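Local coordinates for transcriptional regulator, TetR family (Vibrio parahaemolyticus, PDB 3HE0), which probably binds DNA through a helix-turn-helix motif and regulates transcription as a member of the TetR family, at residues A[74-79]-A[92-97]; A[87-92]-A[185-190]. All blocks are in the same frame, centred on the assembly; numbering follows the deposited sequence.

Interaction 1 (A[74-79]-A[92-97]); sequences VQAGVN and WLNIWN
The side-chain amide nitrogen of Asn94 is bound to two backbone carbonyls of 74-79 at once. ND2 of Asn94 donates to O of Ala76 at 2.8 Å and to O of Val74 at 3.0 Å. The two bonds differ in shape. The one to Ala76 is bent at the hydrogen (152°) but meets the oxygen in the carbonyl plane, on a lone pair; the one to Val74 is nearly straight at the hydrogen, yet ND2 sits above that carbonyl plane. Both oxygens lie close to the plane of the Asn94 amide, so both N-H bonds are used and the amide is held against rotation. Its CG is anti to the carbonyl carbon (chi1 -69°), which carries the amide off the helix toward the loop, with CB of Asn94 3.7 Å from O of Val74.

What is being held is the way out of helix 55-74. Gln75 is the first residue to leave helical geometry, and a type II beta turn follows from Gln75 to Val78, closed by N of Val78 on O of Gln75, with Gly77 taking its positive-phi position. Helix 55-74 leads from the predicted DNA-binding region to the C-terminal domain, as in other TetR-family proteins, and here Asn94 of helix 84-97 fastens its end.

Beside the polar grip, Val74 and Ile95 run alongside each other, CG2 of Val74 at 4.1 Å from CG1 of Ile95. Ile95 continues this apolar patch onto Phe160 and Val164 of helix 160-171. Gln75 turns from Asn94, its NE2 hydrogen-bonded to O of Ala71 and O of Met130, while Val78 packs on Thr90 and Met91, an earlier part of the helix that carries Asn94.

Interaction 2 (A[87-92]-A[185-190]); sequences RYRTMW and AIEASW. Unlike the reference sequence in segment 87-92: Arg87 (reference Cys).
Tyr88 and Ser189 meet through their hydroxyls in the buried half of this contact: OH of Tyr88 donates to OG of Ser189 at 2.6 Å, and OG of Ser189 in turn donates to the backbone O of Ile186, 2.9 Å away. The serine torsion (chi1 64°) turns OG back over its own helix, where it can serve both. NE1 of Trp92 lies 3.1 Å from OG of Ser189.

Aromatic rings fill the space around this hydrogen-bonded chain. CE3 of Trp190 comes over one face of Tyr88, toward the rim, in an edge-to-face pair with planes at 60°. Over one face of the Trp92 indole sits CG1 of Ile186, a CH-pi contact 3.7 Å from the six-membered ring centroid. The axes of segments 87-92 and 185-190, on helices 84-97 and 179-193, approach to 10.8 Å with their N-to-C directions 120° apart, inside the all-helical C-terminal domain of this TetR-family protein; Ser189 also packs on Leu158 of the second subunit.

Toward the partly exposed side the contact is looser and charged. Arg89, its chain bent, swings its guanidinium to Glu187, and NH1 of Arg89 reaches OE2 of Glu187 at 3.4 Å, a long salt bridge lying at the guanidinium edge. The firmer partners of both lie outside the two segments: Glu183 for NH1 of Arg89, Lys85 for OE1 of Glu187.

Overall arrangement
Both interactions use helix 84-97, and both include Trp92, though its indole takes part in interaction 2 alone; they draw on different faces of the helix. Interaction 1 is a small surface contact, burying 190 Å², in which a side-chain amide ties down a loop by its backbone oxygens. Interaction 2 is a buried contact of 435 Å² between two helices and relies on aromatic rings and a buried chain of hydroxyl hydrogen bonds, with one salt bridge at its margin. Their centres are about 10 Å apart, and they touch directly: CG of Met91 packs at 3.3 Å from O of Val74. Helix 84-97 thus joins the end of helix 55-74 to helix 179-193, which also touches the second subunit.

Interaction 1 (A[74-79]-A[92-97])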
loop_
_atom_site.group_PDB
_atom_site.type_symbol
_atom_site.label_atom_id
_atom_site.label_comp_id
_atom_site.label_asym_id
_atom_site.label_seq_id
_atom_site.Cartn_x
_atom_site.Cartn_y
_atom_site.Cartn_z
ATOM N N VAL A 74 -4.579 14.197 7.050
ATOM C CA VAL A 74 -4.684 13.223 8.116
ATOM C C VAL A 74 -5.001 13.888 9.454
ATOM O O VAL A 74 -5.764 13.368 10.249
ATOM C CB VAL A 74 -3.397 12.432 8.267
ATOM C CG1 VAL A 74 -3.447 11.577 9.556
ATOM C CG2 VAL A 74 -3.182 11.567 7.031
ATOM N N GLN A 75 -4.421 15.049 9.695
ATOM C CA GLN A 75 -4.561 15.690 10.994
ATOM C C GLN A 75 -5.655 16.751 11.067
ATOM O O GLN A 75 -5.795 17.410 12.095
ATOM C CB GLN A 75 -3.190 16.200 11.431
ATOM C CG GLN A 75 -2.229 14.993 11.657
ATOM C CD GLN A 75 -0.753 15.382 11.700
ATOM O OE1 GLN A 75 -0.039 15.087 12.668
ATOM N NE2 GLN A 75 -0.300 16.052 10.658
ATOM N N ALA A 76 -6.470 16.868 10.014
ATOM C CA ALA A 76 -7.460 17.934 9.930
ATOM C C ALA A 76 -8.538 17.726 10.984
ATOM O O ALA A 76 -9.043 16.621 11.156
ATOM C CB ALA A 76 -8.075 18.002 8.516
ATOM N N GLY A 77 -8.853 18.785 11.712
ATOM C CA GLY A 77 -9.857 18.734 12.748
ATOM C C GLY A 77 -9.414 18.113 14.052
ATOM O O GLY A 77 -10.208 17.992 14.974
ATOM N N VAL A 78 -8.162 17.686 14.155
ATOM C CA VAL A 78 -7.710 17.123 15.420
ATOM C C VAL A 78 -7.304 18.255 16.345
ATOM O O VAL A 78 -6.594 19.157 15.930
ATOM C CB VAL A 78 -6.512 16.196 15.235
ATOM C CG1 VAL A 78 -6.037 15.675 16.573
ATOM C CG2 VAL A 78 -6.882 15.067 14.312
ATOM N N ASN A 79 -7.748 18.230 17.592
ATOM C CA ASN A 79 -7.025 18.997 18.598
ATOM C C ASN A 79 -6.699 18.151 19.799
ATOM O O ASN A 79 -7.448 17.223 20.168
ATOM C CB ASN A 79 -7.719 20.316 18.971
ATOM C CG ASN A 79 -8.913 20.126 19.852
ATOM O OD1 ASN A 79 -8.833 19.494 20.901
ATOM N ND2 ASN A 79 -10.035 20.720 19.456
ATOM N N TRP A 92 -8.449 8.495 11.628
ATOM C CA TRP A 92 -8.760 7.245 10.920
ATOM C C TRP A 92 -9.718 7.574 9.782
ATOM O O TRP A 92 -9.533 7.129 8.664
ATOM C CB TRP A 92 -9.384 6.234 11.890
ATOM C CG TRP A 92 -9.398 4.833 11.424
ATOM C CD1 TRP A 92 -8.596 3.803 11.860
ATOM C CD2 TRP A 92 -10.268 4.269 10.442
ATOM N NE1 TRP A 92 -8.920 2.642 11.200
ATOM C CE2 TRP A 92 -9.948 2.908 10.329
ATOM C CE3 TRP A 92 -11.303 4.783 9.659
ATOM C CZ2 TRP A 92 -10.600 2.074 9.446
ATOM C CZ3 TRP A 92 -11.952 3.941 8.795
ATOM C CH2 TRP A 92 -11.598 2.603 8.695
ATOM N N LEU A 93 -10.735 8.378 10.072
ATOM C CA LEU A 93 -11.749 8.756 9.074
ATOM C C LEU A 93 -11.203 9.734 8.038
ATOM O O LEU A 93 -11.572 9.681 6.866
ATOM C CB LEU A 93 -12.991 9.351 9.743
ATOM C CG LEU A 93 -13.924 8.320 10.383
ATOM C CD1 LEU A 93 -15.066 9.017 11.137
ATOM C CD2 LEU A 93 -14.496 7.355 9.340
ATOM N N ASN A 94 -10.319 10.629 8.450
ATOM C CA ASN A 94 -9.610 11.446 7.456
ATOM C C ASN A 94 -8.834 10.537 6.488
ATOM O O ASN A 94 -8.766 10.794 5.280
ATOM C CB ASN A 94 -8.637 12.443 8.121
ATOM C CG ASN A 94 -9.348 13.562 8.881
ATOM O OD1 ASN A 94 -10.486 13.872 8.599
ATOM N ND2 ASN A 94 -8.657 14.174 9.856
ATOM N N ILE A 95 -8.214 9.487 7.012
ATOM C CA ILE A 95 -7.446 8.606 6.135
ATOM C C ILE A 95 -8.411 7.945 5.159
ATOM O O ILE A 95 -8.123 7.863 3.985
ATOM C CB ILE A 95 -6.598 7.546 6.900
ATOM C CG1 ILE A 95 -5.433 8.210 7.627
ATOM C CG2 ILE A 95 -6.038 6.457 5.923
ATOM C CD1 ILE A 95 -4.817 7.314 8.745
ATOM N N TRP A 96 -9.558 7.496 5.653
ATOM C CA TRP A 96 -10.534 6.805 4.826
ATOM C C TRP A 96 -10.986 7.700 3.679
ATOM O O TRP A 96 -11.124 7.262 2.543
ATOM C CB TRP A 96 -11.743 6.427 5.689
ATOM C CG TRP A 96 -12.829 5.716 5.000
ATOM C CD1 TRP A 96 -13.947 6.252 4.492
ATOM C CD2 TRP A 96 -12.916 4.316 4.781
ATOM N NE1 TRP A 96 -14.738 5.276 3.938
ATOM C CE2 TRP A 96 -14.124 4.071 4.116
ATOM C CE3 TRP A 96 -12.093 3.243 5.099
ATOM C CZ2 TRP A 96 -14.519 2.808 3.731
ATOM C CZ3 TRP A 96 -12.483 1.983 4.720
ATOM C CH2 TRP A 96 -13.695 1.769 4.049
ATOM N N ASN A 97 -11.223 8.962 4.002
ATOM C CA ASN A 97 -11.659 9.924 3.011
ATOM C C ASN A 97 -10.588 10.411 2.057
ATOM O O ASN A 97 -10.908 11.047 1.105
ATOM C CB ASN A 97 -12.387 11.094 3.686
ATOM C CG ASN A 97 -13.712 10.660 4.279
ATOM O OD1 ASN A 97 -13.988 10.874 5.457
ATOM N ND2 ASN A 97 -14.512 9.979 3.474
#

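Interaction 2 (A[87-92]-A[185-190])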
loop_
_atom_site.group_PDB
_atom_site.type_symbol
_atom_site.label_atom_id
_atom_site.label_comp_id
_atom_site.label_asym_id
_atom_site.label_seq_id
_atom_site.Cartn_x
_atom_site.Cartn_y
_atom_site.Cartn_z
ATOM N N ARG A 87 -9.578 11.562 18.926
ATOM C CA ARG A 87 -8.493 11.943 18.022
ATOM C C ARG A 87 -8.184 10.776 17.066
ATOM O O ARG A 87 -8.006 10.979 15.877
ATOM C CB ARG A 87 -7.234 12.336 18.794
ATOM C CG ARG A 87 -7.361 13.641 19.545
ATOM C CD ARG A 87 -6.046 14.031 20.156
ATOM N NE ARG A 87 -6.000 13.640 21.550
ATOM C CZ ARG A 87 -4.885 13.411 22.245
ATOM N NH1 ARG A 87 -4.979 13.070 23.519
ATOM N NH2 ARG A 87 -3.685 13.504 21.692
ATOM N N TYR A 88 -8.137 9.568 17.601
ATOM C CA TYR A 88 -7.874 8.389 16.777
ATOM C C TYR A 88 -8.936 8.260 15.678
ATOM O O TYR A 88 -8.605 8.136 14.498
ATOM C CB TYR A 88 -7.802 7.127 17.637
ATOM C CG TYR A 88 -7.594 5.874 16.821
ATOM C CD1 TYR A 88 -6.331 5.489 16.418
ATOM C CD2 TYR A 88 -8.663 5.097 16.419
ATOM C CE1 TYR A 88 -6.143 4.337 15.636
ATOM C CE2 TYR A 88 -8.477 3.932 15.650
ATOM C CZ TYR A 88 -7.221 3.573 15.267
ATOM O OH TYR A 88 -7.032 2.445 14.509
ATOM N N ARG A 89 -10.210 8.350 16.070
ATOM C CA ARG A 89 -11.308 8.191 15.125
ATOM C C ARG A 89 -11.263 9.257 14.050
ATOM O O ARG A 89 -11.542 8.970 12.878
ATOM C CB ARG A 89 -12.674 8.230 15.841
ATOM C CG ARG A 89 -13.896 8.012 14.914
ATOM C CD ARG A 89 -15.256 8.026 15.652
ATOM N NE ARG A 89 -15.447 6.777 16.372
ATOM C CZ ARG A 89 -15.189 6.586 17.666
ATOM N NH1 ARG A 89 -15.399 5.387 18.201
ATOM N NH2 ARG A 89 -14.730 7.581 18.437
ATOM N N THR A 90 -10.952 10.494 14.431
ATOM C CA THR A 90 -10.935 11.572 13.467
ATOM C C THR A 90 -9.909 11.290 12.364
ATOM O O THR A 90 -10.224 11.333 11.177
ATOM C CB THR A 90 -10.634 12.951 14.141
ATOM O OG1 THR A 90 -11.579 13.184 15.187
ATOM C CG2 THR A 90 -10.729 14.095 13.151
HETATM N N MSE A 91 -8.680 11.006 12.771
HETATM C CA MSE A 91 -7.600 10.765 11.833
HETATM C C MSE A 91 -7.894 9.525 10.998
HETATM O O MSE A 91 -7.632 9.512 9.799
HETATM C CB MSE A 91 -6.272 10.590 12.573
HETATM C CG MSE A 91 -5.770 11.880 13.177
HETATM SE SE MSE A 91 -4.173 11.588 14.248
HETATM C CE MSE A 91 -3.814 13.446 14.726
ATOM N N TRP A 92 -8.449 8.495 11.628
ATOM C CA TRP A 92 -8.760 7.245 10.920
ATOM C C TRP A 92 -9.718 7.574 9.782
ATOM O O TRP A 92 -9.533 7.129 8.664
ATOM C CB TRP A 92 -9.384 6.234 11.890
ATOM C CG TRP A 92 -9.398 4.833 11.424
ATOM C CD1 TRP A 92 -8.596 3.803 11.860
ATOM C CD2 TRP A 92 -10.268 4.269 10.442
ATOM N NE1 TRP A 92 -8.920 2.642 11.200
ATOM C CE2 TRP A 92 -9.948 2.908 10.329
ATOM C CE3 TRP A 92 -11.303 4.783 9.659
ATOM C CZ2 TRP A 92 -10.600 2.074 9.446
ATOM C CZ3 TRP A 92 -11.952 3.941 8.795
ATOM C CH2 TRP A 92 -11.598 2.603 8.695
ATOM N N ALA A 185 -14.874 -1.580 11.957
ATOM C CA ALA A 185 -13.468 -1.534 11.521
ATOM C C ALA A 185 -12.597 -0.594 12.367
ATOM O O ALA A 185 -11.449 -0.953 12.714
ATOM C CB ALA A 185 -13.354 -1.158 10.039
ATOM N N ILE A 186 -13.112 0.594 12.699
ATOM C CA ILE A 186 -12.361 1.540 13.530
ATOM C C ILE A 186 -12.072 0.906 14.891
ATOM O O ILE A 186 -10.932 0.940 15.392
ATOM C CB ILE A 186 -13.126 2.861 13.741
ATOM C CG1 ILE A 186 -13.263 3.655 12.421
ATOM C CG2 ILE A 186 -12.447 3.679 14.809
ATOM C CD1 ILE A 186 -14.351 4.843 12.468
ATOM N N GLU A 187 -13.095 0.270 15.463
ATOM C CA GLU A 187 -12.948 -0.356 16.761
ATOM C C GLU A 187 -11.958 -1.502 16.751
ATOM O O GLU A 187 -11.209 -1.669 17.718
ATOM C CB GLU A 187 -14.282 -0.856 17.300
ATOM C CG GLU A 187 -15.219 0.280 17.682
ATOM C CD GLU A 187 -14.779 1.047 18.933
ATOM O OE1 GLU A 187 -13.845 0.589 19.660
ATOM O OE2 GLU A 187 -15.406 2.103 19.193
ATOM N N ALA A 188 -11.962 -2.296 15.675
ATOM C CA ALA A 188 -11.079 -3.447 15.585
ATOM C C ALA A 188 -9.611 -3.006 15.506
ATOM O O ALA A 188 -8.720 -3.625 16.118
ATOM C CB ALA A 188 -11.447 -4.347 14.398
ATOM N N SER A 189 -9.365 -1.947 14.739
ATOM C CA SER A 189 -8.020 -1.397 14.609
ATOM C C SER A 189 -7.542 -0.794 15.937
ATOM O O SER A 189 -6.373 -0.922 16.275
ATOM C CB SER A 189 -7.927 -0.411 13.429
ATOM O OG SER A 189 -8.725 0.736 13.594
ATOM N N TRP A 190 -8.436 -0.170 16.697
ATOM C CA TRP A 190 -8.136 0.310 18.045
ATOM C C TRP A 190 -7.701 -0.877 18.929
ATOM O O TRP A 190 -6.731 -0.760 19.677
ATOM C CB TRP A 190 -9.379 0.974 18.611
ATOM C CG TRP A 190 -9.303 1.518 19.956
ATOM C CD1 TRP A 190 -9.863 0.976 21.076
ATOM C CD2 TRP A 190 -8.714 2.768 20.367
ATOM N NE1 TRP A 190 -9.651 1.790 22.148
ATOM C CE2 TRP A 190 -8.931 2.888 21.748
ATOM C CE3 TRP A 190 -8.009 3.765 19.706
ATOM C CZ2 TRP A 190 -8.484 3.984 22.491
ATOM C CZ3 TRP A 190 -7.549 4.866 20.440
ATOM C CH2 TRP A 190 -7.798 4.965 21.814
#